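Lin2891 protein (Listeria innocua, PDB 3DB0) is a putative pyridoxamine 5'-phosphate oxidase, probably an FMN-binding oxidoreductase. Local coordinates at residues Gly82-Glu87 and Val114-Val119. Numbering follows the deposited sequence.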
ATOM      1  N   GLY B  82       9.416  13.264 -16.337  1.00 23.95           N
ATOM      2  CA  GLY B  82      10.262  14.098 -15.513  1.00 23.64           C
ATOM      3  C   GLY B  82      11.734  13.807 -15.603  1.00 20.09           C
ATOM      4  O   GLY B  82      12.169  12.976 -16.360  1.00 21.52           O
ATOM      5  N   LEU B  83      12.466  14.567 -14.827  1.00 23.69           N
ATOM      6  CA  LEU B  83      13.877  14.484 -14.764  1.00 24.40           C
ATOM      7  C   LEU B  83      14.275  13.982 -13.397  1.00 23.40           C
ATOM      8  O   LEU B  83      13.941  14.596 -12.358  1.00 24.27           O
ATOM      9  CB  LEU B  83      14.475  15.871 -15.063  1.00 24.89           C
ATOM     10  CG  LEU B  83      14.400  16.342 -16.514  1.00 23.88           C
ATOM     11  CD1 LEU B  83      14.947  17.808 -16.662  1.00 27.80           C
ATOM     12  CD2 LEU B  83      15.211  15.364 -17.394  1.00 23.17           C
ATOM     13  N   ALA B  84      15.005  12.864 -13.420  1.00 23.61           N
ATOM     14  CA  ALA B  84      15.433  12.171 -12.221  1.00 24.02           C
ATOM     15  C   ALA B  84      16.899  12.434 -11.955  1.00 22.11           C
ATOM     16  O   ALA B  84      17.714  12.562 -12.881  1.00 22.50           O
ATOM     17  CB  ALA B  84      15.086  10.614 -12.292  1.00 20.76           C
ATOM     18  N   SER B  85      17.174  12.542 -10.657  1.00 24.74           N
ATOM     19  CA  SER B  85      18.498  12.806 -10.091  1.00 24.69           C
ATOM     20  C   SER B  85      18.607  12.206  -8.720  1.00 26.64           C
ATOM     21  O   SER B  85      17.619  11.813  -8.098  1.00 23.99           O
ATOM     22  CB  SER B  85      18.799  14.317 -10.079  1.00 24.39           C
ATOM     23  OG  SER B  85      17.976  14.995  -9.165  1.00 26.80           O
ATOM     24  N   LEU B  86      19.836  12.065  -8.258  1.00 25.96           N
ATOM     25  CA  LEU B  86      20.069  11.526  -6.935  1.00 26.62           C
ATOM     26  C   LEU B  86      20.057  12.706  -5.970  1.00 27.62           C
ATOM     27  O   LEU B  86      20.771  13.710  -6.172  1.00 27.66           O
ATOM     28  CB  LEU B  86      21.382  10.728  -6.891  1.00 30.04           C
ATOM     29  CG  LEU B  86      21.419   9.522  -7.879  1.00 33.75           C
ATOM     30  CD1 LEU B  86      22.695   8.682  -7.742  1.00 38.74           C
ATOM     31  CD2 LEU B  86      20.170   8.670  -7.661  1.00 40.61           C
ATOM     32  N   GLU B  87      19.209  12.585  -4.952  1.00 24.82           N
ATOM     33  CA  GLU B  87      19.041  13.604  -3.915  1.00 24.15           C
ATOM     34  C   GLU B  87      20.319  13.736  -3.151  1.00 21.95           C
ATOM     35  O   GLU B  87      20.849  12.754  -2.668  1.00 25.74           O
ATOM     36  CB  GLU B  87      17.912  13.229  -2.945  1.00 25.21           C
ATOM     37  CG  GLU B  87      17.693  14.255  -1.841  1.00 27.45           C
ATOM     38  CD  GLU B  87      17.420  15.622  -2.384  1.00 28.50           C
ATOM     39  OE1 GLU B  87      16.467  15.748  -3.169  1.00 29.45           O
ATOM     40  OE2 GLU B  87      18.148  16.585  -2.036  1.00 28.58           O
ATOM     41  N   VAL B 114      20.137   5.468  -1.143  0.50 24.30           N
ATOM     42  CA  VAL B 114      20.095   6.667  -1.950  0.50 23.77           C
ATOM     43  C   VAL B 114      18.648   6.947  -2.253  0.50 24.04           C
ATOM     44  O   VAL B 114      17.773   6.093  -2.067  0.50 21.68           O
ATOM     45  CB  VAL B 114      20.893   6.529  -3.253  0.50 22.73           C
ATOM     46  CG1 VAL B 114      22.349   6.243  -2.940  0.50 24.82           C
ATOM     47  CG2 VAL B 114      20.271   5.458  -4.156  0.50 22.09           C
ATOM     48  N   VAL B 115      18.413   8.179  -2.679  1.00 23.44           N
ATOM     49  CA  VAL B 115      17.085   8.626  -3.008  1.00 22.58           C
ATOM     50  C   VAL B 115      17.097   9.234  -4.413  1.00 22.66           C
ATOM     51  O   VAL B 115      17.968  10.055  -4.734  1.00 20.35           O
ATOM     52  CB  VAL B 115      16.543   9.631  -1.956  1.00 23.21           C
ATOM     53  CG1 VAL B 115      15.169  10.305  -2.419  1.00 21.96           C
ATOM     54  CG2 VAL B 115      16.432   8.957  -0.535  1.00 21.87           C
ATOM     55  N   ILE B 116      16.188   8.724  -5.238  1.00 23.01           N
ATOM     56  CA  ILE B 116      15.908   9.251  -6.555  1.00 26.40           C
ATOM     57  C   ILE B 116      14.812  10.289  -6.450  1.00 25.68           C
ATOM     58  O   ILE B 116      13.664  10.026  -6.038  1.00 21.88           O
ATOM     59  CB  ILE B 116      15.548   8.168  -7.577  1.00 27.41           C
ATOM     60  CG1 ILE B 116      16.706   7.166  -7.644  1.00 25.65           C
ATOM     61  CG2 ILE B 116      15.269   8.834  -8.967  1.00 21.73           C
ATOM     62  CD1 ILE B 116      16.421   5.822  -8.347  1.00 23.90           C
ATOM     63  N   LYS B 117      15.204  11.504  -6.824  1.00 24.59           N
ATOM     64  CA  LYS B 117      14.309  12.655  -6.829  1.00 24.48           C
ATOM     65  C   LYS B 117      13.796  12.793  -8.221  1.00 24.99           C
ATOM     66  O   LYS B 117      14.568  12.706  -9.179  1.00 22.82           O
ATOM     67  CB  LYS B 117      15.062  13.933  -6.449  1.00 24.07           C
ATOM     68  CG  LYS B 117      14.208  15.221  -6.500  1.00 29.98           C
ATOM     69  CD  LYS B 117      15.088  16.506  -6.410  1.00 26.90           C
ATOM     70  CE  LYS B 117      14.222  17.680  -6.150  1.00 39.03           C
ATOM     71  NZ  LYS B 117      14.975  18.974  -6.041  1.00 36.98           N
ATOM     72  N   ILE B 118      12.493  12.970  -8.358  1.00 23.12           N
ATOM     73  CA  ILE B 118      11.925  13.174  -9.690  1.00 24.67           C
ATOM     74  C   ILE B 118      11.181  14.484  -9.755  1.00 22.63           C
ATOM     75  O   ILE B 118      10.151  14.680  -9.077  1.00 23.51           O
ATOM     76  CB  ILE B 118      11.010  12.008 -10.132  1.00 24.32           C
ATOM     77  CG1 ILE B 118      11.807  10.695 -10.144  1.00 23.43           C
ATOM     78  CG2 ILE B 118      10.349  12.314 -11.485  1.00 22.46           C
ATOM     79  CD1 ILE B 118      10.978   9.481 -10.002  1.00 29.93           C
ATOM     80  N   VAL B 119      11.686  15.358 -10.627  1.00 22.92           N
ATOM     81  CA  VAL B 119      11.092  16.668 -10.895  1.00 24.35           C
ATOM     82  C   VAL B 119      10.199  16.574 -12.132  1.00 22.53           C
ATOM     83  O   VAL B 119      10.652  16.348 -13.242  1.00 25.36           O
ATOM     84  CB  VAL B 119      12.186  17.814 -11.017  1.00 25.46           C
ATOM     85  CG1 VAL B 119      11.560  19.174 -11.426  1.00 22.00           C
ATOM     86  CG2 VAL B 119      12.918  17.959  -9.712  1.00 23.69           C
TER
HETATM   87  O   HOH W   1      20.664  10.048  -2.527  1.00 18.88           O
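Ala-84 and Ile-118 face each other across strands 77-86 and 113-126 of a closed antiparallel barrel, consistent with the FMN-binding split barrels of this family; the CA atoms of this non-hydrogen-bonded pair lie 4.4 Å apart. The alanine methyl CB fits between the isoleucines opposite, 3.8 Å from Ile-116 CG2 and near CG1 of Ile-118. Leu-86 CD2 meets Ile-116 CG1 at 3.8 Å, the two chains crossing at a slant. With chi1 at -57°, Ile-116 CG1 stands beside its own backbone N and meets the leucine, while CG2 turns to the alanine. This is the tightly packed side: helix 53-60 covers Ala-84 and Leu-86, and Val-64 and Val-66 of strand 63-68 pack on Ile-118. Small and branched apolar residues suit it, filling space without polar groups.

The opposite face, with Leu-83, Ser-85, Lys-117 and Val-119, is looser. The polar groups of Ser-85 and Lys-117 suit this partly covered side, and the lysine's extended chain leads its amine away from the strands. It passes Glu-87, whose chain bends at chi2 (56°) and sets OE1 3.6 Å from Lys-117 CD. OE1 of Glu-87 and NZ of Lys-117 remain 4.6 Å apart, too far for a salt bridge; Glu-87 OE2 instead accepts a hydrogen bond from Asp-89 N. Val-115 is buried against Ile-96 of helix 90-100, its CB 4.0 Å from Glu-87 CB.

Leu-83 and Val-119 exchange two main-chain bonds, as do Ser-85 and Lys-117, the shortest 2.7 Å from Lys-117 N to Ser-85 O. Glu-87 N bonds to Val-115 O, and a water bridges Glu-87 O and Val-115 N. Backbone bonds thus fix the register and apolar contact buries Ala-84, Ile-116 and Ile-118, Leu-86 being only partly covered, while the opposite charges probably add modest attraction.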